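Local coordinates for uncharacterized protein (Pseudomonas aeruginosa UCBPP-PA14, PDB 3FD9) that represses the type III secretion regulon as an anti-activator, probably by disrupting self-association and DNA binding of the transcriptional activator ExsA until ExsC relieves the inhibition, at residues Gln117-Trp122 with Gly177-Ala182; Leu105-Trp110 with Arg243-Ala248. One frame throughout, in Å; residues are numbered along the deposited sequence.

From the N terminus, the chain passes through five short helices and strand 90-92, then runs along helix 96-115, whose residues 105-110 form one side of contact 2. A short turn leads into helix 119-147, and its first turn, within 117-122, meets 177-182 of the returning helix 157-189; contact 1 thereby closes the open end of a long helical hairpin. Only after helices 193-203, 217-223 and 232-241 does the chain reach 243-248 and complete contact 2, so the smaller loop of contact 1 lies wholly within the larger one. Contact 2 ties helix 96-115 to the C-terminal region; the centres of the two contacts are about 18 Å apart and the contacts do not touch, their nearest atoms about 5 Å apart.

Contact 1: Gln117-Trp122 with Gly177-Ala182; sequences QAIPGW and GKLETA
Trp122 and Ile119, on the first turn of helix 119-147, pack against Lys178, Leu179 and Ala182 of helix 157-189, and so join the two long arms of the helical hairpin near its open end. About 287 Å² is buried, and the contact across it is made by apolar atoms and an aromatic face.

The aromatic part belongs to Trp122. Its indole lies across the aliphatic chain of Lys178 at about a right angle, and CB of Lys178 makes a CH-pi contact 3.7 Å from the centroid of the six-membered ring of Trp122, 25° off the ring normal. Beyond CG the lysine chain is extended, which carries CD along the same face toward CE2 and CZ2, while NZ continues to a weak, long ion pair with Glu174. The opposite face of the indole is backed by the main chain just ahead of it, with Ala118 O above the rim and Ile119 N above the centre, so that the ring is held between that main chain and the lysine methylenes.

The aliphatic part is grouped round Leu179. Its CD2 sits near the plane of the indole, at the edge, 4.0 Å from CE3 of Trp122, and the same methyl reaches CG2 of Ile119. Arg123 and Leu126 of helix 119-147 also touch Leu179, extending this packing up the arm. Ile119 in addition rests on Glu112 of helix 96-115, linking the hairpin base to the preceding helix. With CG1 of Ile119 anti to the carbonyl carbon (chi1 -65°) and the chain extended beyond it (chi2 -164°), the terminal methyl reaches helix 157-189, placing Ile119 CD1 3.5 Å from Ala182 CB.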
loop_
_atom_site.group_PDB
_atom_site.type_symbol
_atom_site.label_atom_id
_atom_site.label_comp_id
_atom_site.label_asym_id
_atom_site.label_seq_id
_atom_site.Cartn_x
_atom_site.Cartn_y
_atom_site.Cartn_z
ATOM N N GLN A 117 30.809 -5.692 11.509
ATOM C CA GLN A 117 30.385 -5.929 10.137
ATOM C C GLN A 117 29.264 -6.958 10.056
ATOM O O GLN A 117 28.619 -7.102 9.022
ATOM C CB GLN A 117 31.593 -6.384 9.307
ATOM C CG GLN A 117 31.325 -6.581 7.818
ATOM C CD GLN A 117 31.157 -5.266 7.059
ATOM O OE1 GLN A 117 30.435 -5.203 6.066
ATOM N NE2 GLN A 117 31.827 -4.214 7.523
ATOM N N ALA A 118 29.029 -7.673 11.149
ATOM C CA ALA A 118 28.015 -8.722 11.159
ATOM C C ALA A 118 26.615 -8.149 11.330
ATOM O O ALA A 118 25.618 -8.826 11.069
ATOM C CB ALA A 118 28.312 -9.733 12.256
ATOM N N ILE A 119 26.559 -6.894 11.768
ATOM C CA ILE A 119 25.306 -6.212 12.071
ATOM C C ILE A 119 24.316 -6.178 10.914
ATOM O O ILE A 119 23.164 -6.581 11.077
ATOM C CB ILE A 119 25.550 -4.773 12.544
ATOM C CG1 ILE A 119 26.308 -4.763 13.866
ATOM C CG2 ILE A 119 24.225 -4.036 12.706
ATOM C CD1 ILE A 119 26.251 -3.418 14.573
ATOM N N PRO A 120 24.745 -5.681 9.742
ATOM C CA PRO A 120 23.790 -5.632 8.629
ATOM C C PRO A 120 23.109 -6.973 8.454
ATOM O O PRO A 120 21.895 -7.022 8.286
ATOM C CB PRO A 120 24.674 -5.346 7.424
ATOM C CG PRO A 120 25.847 -4.630 7.991
ATOM C CD PRO A 120 26.081 -5.209 9.345
ATOM N N GLY A 121 23.886 -8.050 8.515
ATOM C CA GLY A 121 23.356 -9.389 8.343
ATOM C C GLY A 121 22.329 -9.750 9.399
ATOM O O GLY A 121 21.312 -10.384 9.100
ATOM N N TRP A 122 22.588 -9.346 10.638
ATOM C CA TRP A 122 21.646 -9.619 11.716
ATOM C C TRP A 122 20.294 -8.947 11.469
ATOM O O TRP A 122 19.244 -9.562 11.673
ATOM C CB TRP A 122 22.208 -9.168 13.066
ATOM C CG TRP A 122 23.503 -9.816 13.431
ATOM C CD1 TRP A 122 24.039 -10.946 12.881
ATOM C CD2 TRP A 122 24.419 -9.392 14.449
ATOM N NE1 TRP A 122 25.236 -11.242 13.485
ATOM C CE2 TRP A 122 25.492 -10.305 14.454
ATOM C CE3 TRP A 122 24.438 -8.324 15.355
ATOM C CZ2 TRP A 122 26.575 -10.185 15.324
ATOM C CZ3 TRP A 122 25.513 -8.204 16.219
ATOM C CH2 TRP A 122 26.568 -9.131 16.198
ATOM N N GLY A 177 19.376 -9.684 20.883
ATOM C CA GLY A 177 20.353 -9.546 21.946
ATOM C C GLY A 177 21.644 -8.935 21.444
ATOM O O GLY A 177 22.115 -7.929 21.981
ATOM N N LYS A 178 22.212 -9.544 20.408
ATOM C CA LYS A 178 23.437 -9.046 19.792
ATOM C C LYS A 178 23.273 -7.597 19.348
ATOM O O LYS A 178 24.181 -6.781 19.503
ATOM C CB LYS A 178 23.810 -9.900 18.584
ATOM C CG LYS A 178 24.104 -11.358 18.884
ATOM C CD LYS A 178 24.336 -12.121 17.580
ATOM C CE LYS A 178 24.842 -13.538 17.810
ATOM N NZ LYS A 178 25.063 -14.242 16.517
ATOM N N LEU A 179 22.108 -7.284 18.791
ATOM C CA LEU A 179 21.848 -5.955 18.264
ATOM C C LEU A 179 21.670 -4.942 19.382
ATOM O O LEU A 179 21.983 -3.761 19.219
ATOM C CB LEU A 179 20.608 -5.970 17.372
ATOM C CG LEU A 179 20.750 -6.647 16.009
ATOM C CD1 LEU A 179 19.402 -7.096 15.492
ATOM C CD2 LEU A 179 21.414 -5.718 15.011
ATOM N N GLU A 180 21.158 -5.394 20.520
ATOM C CA GLU A 180 20.977 -4.499 21.650
ATOM C C GLU A 180 22.350 -4.116 22.175
ATOM O O GLU A 180 22.603 -2.962 22.507
ATOM C CB GLU A 180 20.147 -5.159 22.748
ATOM C CG GLU A 180 19.178 -4.211 23.445
ATOM C CD GLU A 180 19.873 -3.029 24.098
ATOM O OE1 GLU A 180 20.728 -3.252 24.983
ATOM O OE2 GLU A 180 19.553 -1.875 23.736
ATOM N N THR A 181 23.244 -5.092 22.232
ATOM C CA THR A 181 24.610 -4.840 22.665
ATOM C C THR A 181 25.321 -3.885 21.705
ATOM O O THR A 181 25.926 -2.905 22.133
ATOM C CB THR A 181 25.413 -6.152 22.790
ATOM O OG1 THR A 181 24.722 -7.062 23.657
ATOM C CG2 THR A 181 26.803 -5.878 23.348
ATOM N N ALA A 182 25.243 -4.170 20.407
ATOM C CA ALA A 182 25.886 -3.321 19.409
ATOM C C ALA A 182 25.379 -1.892 19.521
ATOM O O ALA A 182 26.159 -0.938 19.525
ATOM C CB ALA A 182 25.645 -3.858 18.015
#

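Contact 2: Leu105-Trp110 with Arg243-Ala248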
loop_
_atom_site.group_PDB
_atom_site.type_symbol
_atom_site.label_atom_id
_atom_site.label_comp_id
_atom_site.label_asym_id
_atom_site.label_seq_id
_atom_site.Cartn_x
_atom_site.Cartn_y
_atom_site.Cartn_z
ATOM N N LEU A 105 20.811 8.422 6.895
ATOM C CA LEU A 105 20.451 7.030 7.158
ATOM C C LEU A 105 21.382 6.006 6.490
ATOM O O LEU A 105 21.841 5.065 7.139
ATOM C CB LEU A 105 18.993 6.768 6.776
ATOM C CG LEU A 105 17.947 7.385 7.692
ATOM C CD1 LEU A 105 16.593 6.813 7.365
ATOM C CD2 LEU A 105 18.277 7.141 9.162
ATOM N N PRO A 106 21.655 6.173 5.187
ATOM C CA PRO A 106 22.645 5.292 4.549
ATOM C C PRO A 106 24.004 5.374 5.242
ATOM O O PRO A 106 24.607 4.355 5.588
ATOM C CB PRO A 106 22.756 5.860 3.137
ATOM C CG PRO A 106 21.413 6.498 2.892
ATOM C CD PRO A 106 21.017 7.082 4.222
ATOM N N VAL A 107 24.480 6.594 5.449
ATOM C CA VAL A 107 25.770 6.817 6.082
ATOM C C VAL A 107 25.842 6.160 7.450
ATOM O O VAL A 107 26.870 5.591 7.820
ATOM C CB VAL A 107 26.068 8.314 6.222
ATOM C CG1 VAL A 107 27.170 8.550 7.239
ATOM C CG2 VAL A 107 26.435 8.898 4.858
ATOM N N TYR A 108 24.756 6.238 8.205
ATOM C CA TYR A 108 24.756 5.676 9.551
ATOM C C TYR A 108 24.771 4.162 9.512
ATOM O O TYR A 108 25.387 3.525 10.348
ATOM C CB TYR A 108 23.553 6.158 10.361
ATOM C CG TYR A 108 23.607 5.697 11.795
ATOM C CD1 TYR A 108 24.106 6.529 12.797
ATOM C CD2 TYR A 108 23.191 4.421 12.148
ATOM C CE1 TYR A 108 24.169 6.107 14.116
ATOM C CE2 TYR A 108 23.253 3.990 13.457
ATOM C CZ TYR A 108 23.742 4.837 14.437
ATOM O OH TYR A 108 23.794 4.409 15.740
ATOM N N GLY A 109 24.080 3.586 8.539
ATOM C CA GLY A 109 24.111 2.147 8.362
ATOM C C GLY A 109 25.516 1.694 8.029
ATOM O O GLY A 109 25.992 0.675 8.520
ATOM N N TRP A 110 26.183 2.466 7.184
ATOM C CA TRP A 110 27.564 2.190 6.830
ATOM C C TRP A 110 28.478 2.342 8.050
ATOM O O TRP A 110 29.203 1.419 8.399
ATOM C CB TRP A 110 28.013 3.104 5.691
ATOM C CG TRP A 110 29.417 2.888 5.293
ATOM C CD1 TRP A 110 29.881 2.014 4.351
ATOM C CD2 TRP A 110 30.568 3.548 5.829
ATOM N NE1 TRP A 110 31.250 2.092 4.268
ATOM C CE2 TRP A 110 31.695 3.028 5.168
ATOM C CE3 TRP A 110 30.754 4.530 6.803
ATOM C CZ2 TRP A 110 32.984 3.457 5.447
ATOM C CZ3 TRP A 110 32.038 4.956 7.082
ATOM C CH2 TRP A 110 33.137 4.417 6.409
ATOM N N ARG A 243 31.887 4.410 -1.434
ATOM C CA ARG A 243 31.489 3.507 -0.369
ATOM C C ARG A 243 30.164 2.846 -0.725
ATOM O O ARG A 243 29.501 2.221 0.114
ATOM C CB ARG A 243 31.390 4.268 0.951
ATOM C CG ARG A 243 32.650 4.222 1.758
ATOM C CD ARG A 243 32.737 5.379 2.734
ATOM N NE ARG A 243 33.453 6.514 2.169
ATOM C CZ ARG A 243 34.695 6.854 2.496
ATOM N NH1 ARG A 243 35.370 6.151 3.399
ATOM N NH2 ARG A 243 35.265 7.903 1.920
ATOM N N ASN A 244 29.773 2.996 -1.984
ATOM C CA ASN A 244 28.594 2.313 -2.474
ATOM C C ASN A 244 27.336 2.763 -1.731
ATOM O O ASN A 244 26.427 1.965 -1.489
ATOM C CB ASN A 244 28.789 0.807 -2.331
ATOM C CG ASN A 244 27.802 0.014 -3.145
ATOM O OD1 ASN A 244 27.534 0.340 -4.305
ATOM N ND2 ASN A 244 27.251 -1.040 -2.543
ATOM N N LEU A 245 27.289 4.045 -1.370
ATOM C CA LEU A 245 26.106 4.606 -0.717
ATOM C C LEU A 245 25.318 5.480 -1.674
ATOM O O LEU A 245 24.314 6.079 -1.296
ATOM C CB LEU A 245 26.470 5.385 0.545
ATOM C CG LEU A 245 27.292 4.605 1.567
ATOM C CD1 LEU A 245 27.707 5.526 2.709
ATOM C CD2 LEU A 245 26.547 3.385 2.092
ATOM N N CYS A 246 25.771 5.562 -2.916
ATOM C CA CYS A 246 24.947 6.149 -3.963
ATOM C C CYS A 246 25.383 5.648 -5.332
ATOM O O CYS A 246 26.320 4.847 -5.447
ATOM C CB CYS A 246 24.947 7.675 -3.892
ATOM S SG CYS A 246 26.457 8.450 -4.458
ATOM N N GLN A 247 24.690 6.109 -6.366
ATOM C CA GLN A 247 24.916 5.607 -7.714
ATOM C C GLN A 247 25.862 6.535 -8.438
ATOM O O GLN A 247 26.042 7.679 -8.033
ATOM C CB GLN A 247 23.597 5.487 -8.479
ATOM C CG GLN A 247 22.619 4.539 -7.825
ATOM C CD GLN A 247 23.263 3.218 -7.451
ATOM O OE1 GLN A 247 23.637 2.435 -8.317
ATOM N NE2 GLN A 247 23.390 2.963 -6.156
ATOM N N ALA A 248 26.482 6.034 -9.497
ATOM C CA ALA A 248 27.398 6.846 -10.267
ATOM C C ALA A 248 26.700 8.118 -10.699
ATOM O O ALA A 248 27.274 9.201 -10.602
ATOM C CB ALA A 248 27.912 6.080 -11.470
#
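Leu245 pushes both its methyls against helix 96-115, where they meet the root of the Trp110 side chain: CD1 and CD2 of Leu245 each lie 3.9 Å from CB of Trp110. CD1 also reaches CG2 of Val107, at 4.2 Å, and CD2 approaches the carbonyl oxygen of Pro106. The leucine thus fits over one helical turn, from Pro106 to Trp110. Val107, the buried member of the group, also touches Trp239 and Leu240 of helix 232-241 and Leu216.

The shape of the loop follows from the way helix 232-241 ends. A Schellman motif closes it, with Asn244 at the C-prime position in a positive-phi conformation and main-chain hydrogen bonds from Leu245 N to Leu240 O and from Asn244 N to His241 O. With the helix ended in this way, Arg243 and Leu245, on either side of Asn244 in sequence, both point toward helix 96-115.

In contrast to the packing at Val107, the outer side of the contact is less enclosed: Arg243 is partly exposed and Asn244 exposed. Yet CD of the arginine lies over one face of the indole, a CH-pi contact 3.8 Å from the centroid of the six-membered ring of Trp110, and CG passes near NE1 and CE2. With CG of Trp110 anti to the backbone N (chi1 179°), the ring is carried out to meet these methylenes. The arginine chain bends about its CG-CD bond (chi3 -93°), and the guanidinium plane stands nearly perpendicular to the indole, 87° apart. Arg243 NE is hydrogen-bonded to Trp239 O, and the arginine also forms a cation-pi contact with the Trp239 ring, which itself meets Trp110 edge-to-face.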